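Local coordinates for sensor protein (PDB 2OOL) that senses light through a bound biliverdin-type chromophore and, as a whole bacteriophytochrome, probably acts as a histidine kinase, this chain being its chromophore-binding PAS-GAF part, at residues I153-A159 against V320-Q324; D64-Q68 against V109-D113. All coordinates share one frame; numbering follows the deposited sequence. Where two conformers were deposited one is given.

Interaction 1: I153-A159 against V320-Q324; sequences IRRLQTA and VLTWQ
Q324, V320 and L156 carry most of this contact between two nearly parallel helices, 142-157 and 308-332, whose segments here run at 11° with their axes 9.6 Å apart at closest approach. V320 fills the space between the helices with both methyls: its CG1 lies 4.0 Å from CB of L156 and also meets CG of Q157, while CG2 reaches CG1 of I153. A beta-branched valine suits this place because its two methyls serve different neighbours. L156 sends CD2 to the backbone of L321, and beyond these segments it packs on I168 of helix 162-177. One turn after V320, Q324 leaves its helix with CG anti to the backbone N (chi1 -162°), and the bend at chi2 carries the amide to the carbonyls of Q157 and A159. Q324 NE2 gives two weak hydrogen bonds, to O of Q157 at 3.1 Å and to O of A159 at 3.3 Å, the second the straighter; Q324 CG rests 3.3 Å from O of L156. A leucine in its place would probably leave these two carbonyls without this donor and the chain from Q157 to A159 less firmly held. Apolar packing thus joins the helices, while one buried amide gives its N-H groups, weakly, to two backbone carbonyls.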
loop_
_atom_site.group_PDB
_atom_site.type_symbol
_atom_site.label_atom_id
_atom_site.label_comp_id
_atom_site.label_asym_id
_atom_site.label_seq_id
_atom_site.Cartn_x
_atom_site.Cartn_y
_atom_site.Cartn_z
ATOM N N ILE A 153 -4.629 -1.512 -7.566
ATOM C CA ILE A 153 -4.040 -0.466 -8.432
ATOM C C ILE A 153 -3.713 -1.033 -9.819
ATOM O O ILE A 153 -3.976 -0.421 -10.842
ATOM C CB ILE A 153 -2.705 0.085 -7.862
ATOM C CG1 ILE A 153 -2.933 1.001 -6.665
ATOM C CG2 ILE A 153 -1.909 0.852 -8.944
ATOM C CD1 ILE A 153 -1.605 1.476 -6.001
ATOM N N ARG A 154 -3.089 -2.195 -9.828
ATOM C CA ARG A 154 -2.788 -2.887 -11.069
ATOM C C ARG A 154 -4.048 -3.247 -11.899
ATOM O O ARG A 154 -4.031 -3.149 -13.133
ATOM C CB ARG A 154 -1.989 -4.140 -10.732
ATOM C CG ARG A 154 -1.453 -4.889 -11.911
ATOM C CD ARG A 154 -1.032 -6.258 -11.434
ATOM N NE ARG A 154 -2.159 -7.191 -11.403
ATOM C CZ ARG A 154 -2.234 -8.275 -10.626
ATOM N NH1 ARG A 154 -1.258 -8.557 -9.756
ATOM N NH2 ARG A 154 -3.298 -9.087 -10.714
ATOM N N ARG A 155 -5.122 -3.649 -11.225
ATOM C CA ARG A 155 -6.360 -4.026 -11.906
ATOM C C ARG A 155 -7.056 -2.804 -12.462
ATOM O O ARG A 155 -7.574 -2.816 -13.577
ATOM C CB ARG A 155 -7.321 -4.746 -10.964
ATOM C CG ARG A 155 -7.024 -6.215 -10.837
ATOM C CD ARG A 155 -7.716 -6.854 -9.630
ATOM N NE ARG A 155 -7.228 -8.232 -9.446
ATOM C CZ ARG A 155 -7.673 -9.096 -8.528
ATOM N NH1 ARG A 155 -8.652 -8.759 -7.676
ATOM N NH2 ARG A 155 -7.127 -10.302 -8.457
ATOM N N LEU A 156 -7.068 -1.751 -11.664
ATOM C CA LEU A 156 -7.660 -0.498 -12.065
ATOM C C LEU A 156 -6.994 -0.050 -13.353
ATOM O O LEU A 156 -7.659 0.404 -14.266
ATOM C CB LEU A 156 -7.449 0.540 -10.958
ATOM C CG LEU A 156 -8.621 1.335 -10.396
ATOM C CD1 LEU A 156 -9.912 0.633 -10.425
ATOM C CD2 LEU A 156 -8.293 1.786 -8.923
ATOM N N GLN A 157 -5.683 -0.252 -13.450
ATOM C CA GLN A 157 -4.911 0.242 -14.584
ATOM C C GLN A 157 -5.093 -0.515 -15.896
ATOM O O GLN A 157 -4.716 0.012 -16.944
ATOM C CB GLN A 157 -3.427 0.299 -14.232
ATOM C CG GLN A 157 -3.071 1.336 -13.146
ATOM C CD GLN A 157 -1.696 1.918 -13.358
ATOM O OE1 GLN A 157 -0.716 1.512 -12.703
ATOM N NE2 GLN A 157 -1.599 2.858 -14.306
ATOM N N THR A 158 -5.644 -1.735 -15.847
ATOM C CA THR A 158 -6.066 -2.447 -17.065
ATOM C C THR A 158 -7.588 -2.582 -17.204
ATOM O O THR A 158 -8.053 -3.382 -18.000
ATOM C CB THR A 158 -5.430 -3.869 -17.158
ATOM O OG1 THR A 158 -5.691 -4.602 -15.954
ATOM C CG2 THR A 158 -3.905 -3.794 -17.433
ATOM N N ALA A 159 -8.362 -1.805 -16.449
ATOM C CA ALA A 159 -9.823 -1.755 -16.609
ATOM C C ALA A 159 -10.178 -1.213 -17.991
ATOM O O ALA A 159 -9.645 -0.177 -18.393
ATOM C CB ALA A 159 -10.442 -0.862 -15.533
ATOM N N VAL A 320 -5.705 6.844 -8.476
ATOM C CA VAL A 320 -5.455 5.934 -9.619
ATOM C C VAL A 320 -6.687 5.780 -10.503
ATOM O O VAL A 320 -6.572 5.704 -11.763
ATOM C CB VAL A 320 -4.998 4.537 -9.157
ATOM C CG1 VAL A 320 -4.873 3.508 -10.387
ATOM C CG2 VAL A 320 -3.707 4.639 -8.395
ATOM N N LEU A 321 -7.855 5.678 -9.849
ATOM C CA LEU A 321 -9.152 5.671 -10.537
ATOM C C LEU A 321 -9.243 6.949 -11.382
ATOM O O LEU A 321 -9.558 6.902 -12.574
ATOM C CB LEU A 321 -10.320 5.634 -9.526
ATOM C CG LEU A 321 -11.758 5.614 -10.084
ATOM C CD1 LEU A 321 -11.993 4.421 -11.066
ATOM C CD2 LEU A 321 -12.844 5.637 -9.020
ATOM N N THR A 322 -8.956 8.085 -10.765
ATOM C CA THR A 322 -8.985 9.375 -11.453
ATOM C C THR A 322 -8.165 9.366 -12.739
ATOM O O THR A 322 -8.656 9.763 -13.796
ATOM C CB THR A 322 -8.505 10.485 -10.507
ATOM O OG1 THR A 322 -9.283 10.430 -9.293
ATOM C CG2 THR A 322 -8.621 11.878 -11.165
ATOM N N TRP A 323 -6.935 8.880 -12.678
ATOM C CA TRP A 323 -6.123 8.731 -13.893
ATOM C C TRP A 323 -6.775 7.830 -14.957
ATOM O O TRP A 323 -6.730 8.133 -16.163
ATOM C CB TRP A 323 -4.775 8.134 -13.536
ATOM C CG TRP A 323 -3.941 7.814 -14.695
ATOM C CD1 TRP A 323 -3.716 6.591 -15.227
ATOM C CD2 TRP A 323 -3.191 8.741 -15.478
ATOM N NE1 TRP A 323 -2.882 6.692 -16.307
ATOM C CE2 TRP A 323 -2.548 8.005 -16.489
ATOM C CE3 TRP A 323 -3.017 10.129 -15.433
ATOM C CZ2 TRP A 323 -1.724 8.605 -17.450
ATOM C CZ3 TRP A 323 -2.186 10.729 -16.387
ATOM C CH2 TRP A 323 -1.558 9.966 -17.381
ATOM N N GLN A 324 -7.361 6.716 -14.522
ATOM C CA GLN A 324 -7.942 5.776 -15.457
ATOM C C GLN A 324 -9.231 6.285 -16.109
ATOM O O GLN A 324 -9.523 5.954 -17.261
ATOM C CB GLN A 324 -8.183 4.422 -14.807
ATOM C CG GLN A 324 -8.371 3.278 -15.828
ATOM C CD GLN A 324 -7.089 2.851 -16.561
ATOM O OE1 GLN A 324 -6.011 3.441 -16.404
ATOM N NE2 GLN A 324 -7.208 1.800 -17.339
#

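Interaction 2: D64-Q68 against V109-D113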
loop_
_atom_site.group_PDB
_atom_site.type_symbol
_atom_site.label_atom_id
_atom_site.label_comp_id
_atom_site.label_asym_id
_atom_site.label_seq_id
_atom_site.Cartn_x
_atom_site.Cartn_y
_atom_site.Cartn_z
ATOM N N ASP A 64 -12.042 16.429 29.301
ATOM C CA ASP A 64 -12.085 15.051 29.705
ATOM C C ASP A 64 -10.737 14.364 29.524
ATOM O O ASP A 64 -10.487 13.336 30.141
ATOM C CB ASP A 64 -13.132 14.281 28.923
ATOM C CG ASP A 64 -14.453 15.008 28.837
ATOM O OD1 ASP A 64 -14.981 15.441 29.899
ATOM O OD2 ASP A 64 -14.952 15.144 27.697
ATOM N N LEU A 65 -9.898 14.872 28.641
ATOM C CA LEU A 65 -8.624 14.236 28.398
ATOM C C LEU A 65 -7.716 14.534 29.560
ATOM O O LEU A 65 -7.249 13.633 30.234
ATOM C CB LEU A 65 -8.021 14.732 27.079
ATOM C CG LEU A 65 -6.716 14.102 26.591
ATOM C CD1 LEU A 65 -6.747 12.568 26.577
ATOM C CD2 LEU A 65 -6.318 14.705 25.274
ATOM N N LEU A 66 -7.513 15.826 29.813
ATOM C CA LEU A 66 -6.516 16.326 30.758
ATOM C C LEU A 66 -7.087 16.676 32.137
ATOM O O LEU A 66 -6.320 16.919 33.039
ATOM C CB LEU A 66 -5.848 17.576 30.150
ATOM C CG LEU A 66 -5.195 17.270 28.800
ATOM C CD1 LEU A 66 -4.764 18.519 28.097
ATOM C CD2 LEU A 66 -4.020 16.295 28.973
ATOM N N ARG A 67 -8.411 16.721 32.284
ATOM C CA ARG A 67 -9.076 16.970 33.560
ATOM C C ARG A 67 -8.892 18.408 34.056
ATOM O O ARG A 67 -8.779 18.659 35.252
ATOM C CB ARG A 67 -8.614 15.971 34.626
ATOM C CG ARG A 67 -8.938 14.518 34.245
ATOM C CD ARG A 67 -10.438 14.206 34.507
ATOM N NE ARG A 67 -10.985 13.179 33.607
ATOM C CZ ARG A 67 -12.236 13.167 33.127
ATOM N NH1 ARG A 67 -13.104 14.148 33.424
ATOM N NH2 ARG A 67 -12.622 12.184 32.315
ATOM N N GLN A 68 -8.926 19.348 33.112
ATOM C CA GLN A 68 -8.703 20.751 33.417
ATOM C C GLN A 68 -9.642 21.617 32.579
ATOM O O GLN A 68 -10.060 21.212 31.493
ATOM C CB GLN A 68 -7.238 21.110 33.167
ATOM C CG GLN A 68 -6.266 20.586 34.248
ATOM C CD GLN A 68 -4.878 20.325 33.687
ATOM O OE1 GLN A 68 -4.690 20.290 32.461
ATOM N NE2 GLN A 68 -3.900 20.135 34.569
ATOM N N VAL A 109 0.127 11.548 24.995
ATOM C CA VAL A 109 -0.318 12.601 25.902
ATOM C C VAL A 109 -0.242 12.059 27.331
ATOM O O VAL A 109 -0.689 10.932 27.579
ATOM C CB VAL A 109 -1.778 12.978 25.596
ATOM C CG1 VAL A 109 -2.355 13.993 26.552
ATOM C CG2 VAL A 109 -1.915 13.442 24.145
ATOM N N VAL A 110 0.349 12.841 28.253
ATOM C CA VAL A 110 0.433 12.473 29.666
ATOM C C VAL A 110 -0.789 13.053 30.376
ATOM O O VAL A 110 -0.962 14.259 30.402
ATOM C CB VAL A 110 1.756 12.940 30.252
ATOM C CG1 VAL A 110 1.900 12.506 31.710
ATOM C CG2 VAL A 110 2.927 12.400 29.409
ATOM N N THR A 111 -1.697 12.192 30.830
ATOM C CA THR A 111 -2.967 12.582 31.439
ATOM C C THR A 111 -2.941 12.139 32.895
ATOM O O THR A 111 -2.120 11.285 33.285
ATOM C CB THR A 111 -4.250 11.953 30.714
ATOM O OG1 THR A 111 -4.466 10.604 31.115
ATOM C CG2 THR A 111 -4.196 12.008 29.180
ATOM N N PRO A 112 -3.853 12.673 33.721
ATOM C CA PRO A 112 -3.817 12.265 35.134
ATOM C C PRO A 112 -4.165 10.784 35.309
ATOM O O PRO A 112 -3.798 10.189 36.309
ATOM C CB PRO A 112 -4.896 13.150 35.793
ATOM C CG PRO A 112 -5.185 14.241 34.803
ATOM C CD PRO A 112 -4.959 13.606 33.459
ATOM N N ASP A 113 -4.872 10.217 34.336
ATOM C CA ASP A 113 -5.302 8.814 34.347
ATOM C C ASP A 113 -4.423 7.947 33.411
ATOM O O ASP A 113 -4.930 7.026 32.774
ATOM C CB ASP A 113 -6.786 8.716 33.888
ATOM C CG ASP A 113 -7.676 9.893 34.411
ATOM O OD1 ASP A 113 -7.694 10.152 35.656
ATOM O OD2 ASP A 113 -8.360 10.541 33.559
#
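This is a mainly apolar contact, fringed by a long salt bridge, in which the end of the short helix 62-66 and the turn after it meet the end of strand 105-111 within the PAS domain. No hydrogen bond crosses it. L66 and T111 come closest along the backbone, their CA atoms 5.2 Å apart. Although L66 leaves the backbone pointing away from the strand, its CD1 branch continues the chain (chi2 170°) while the other methyl, L66 CD2, folds back to lie 3.7 Å from CG1 of V109, the two side chains crossing at about a right angle. L65 reaches the strand a little further on, where its CD1 touches CG2 of T111 at 3.7 Å. Leucine suits both sites, since its branched end can close on methyl groups some way from its own backbone. T111 divides its chemistry: CG2 faces L65, while OG1 is hydrogen-bonded to G114 O and accepts a weak bond from D113 N. The proline ring of P112 lies against the helix end, its CG 3.4 Å from O of L66 and 3.8 Å from CG of R67. R67 takes up positive phi (70°) as the chain leaves the helix, and its NE lies 3.7 Å from OD2 of D113, which approaches the guanidinium edge near its plane; the carboxylate is turned 48° from that plane. L65 and V109 both pack on F118 of strand 114-125, and L66 meets L73 in a loop, so the helix end is set against that loop and the outermost strand of the sheet within this chain.

In the fold
From the N terminus, the chain first reaches interaction 2, which brings the end of helix 62-66 to strand 105-111 and closes a loop of 40 residues within the PAS domain. Interaction 1 opens only later: helix 142-157 meets the long helix 308-332 after 160 intervening residues, which include the six-stranded sheet of the GAF domain. The two closures therefore follow in series, neither nested nor crossed. The centres of interactions 1 and 2 lie about 46 Å apart, on opposite sides of the centre of the chain, and the two do not touch. Interaction 2 is local to one domain, whereas interaction 1 joins helices beside the second subunit, where W323 meets W323 of that subunit edge-to-face.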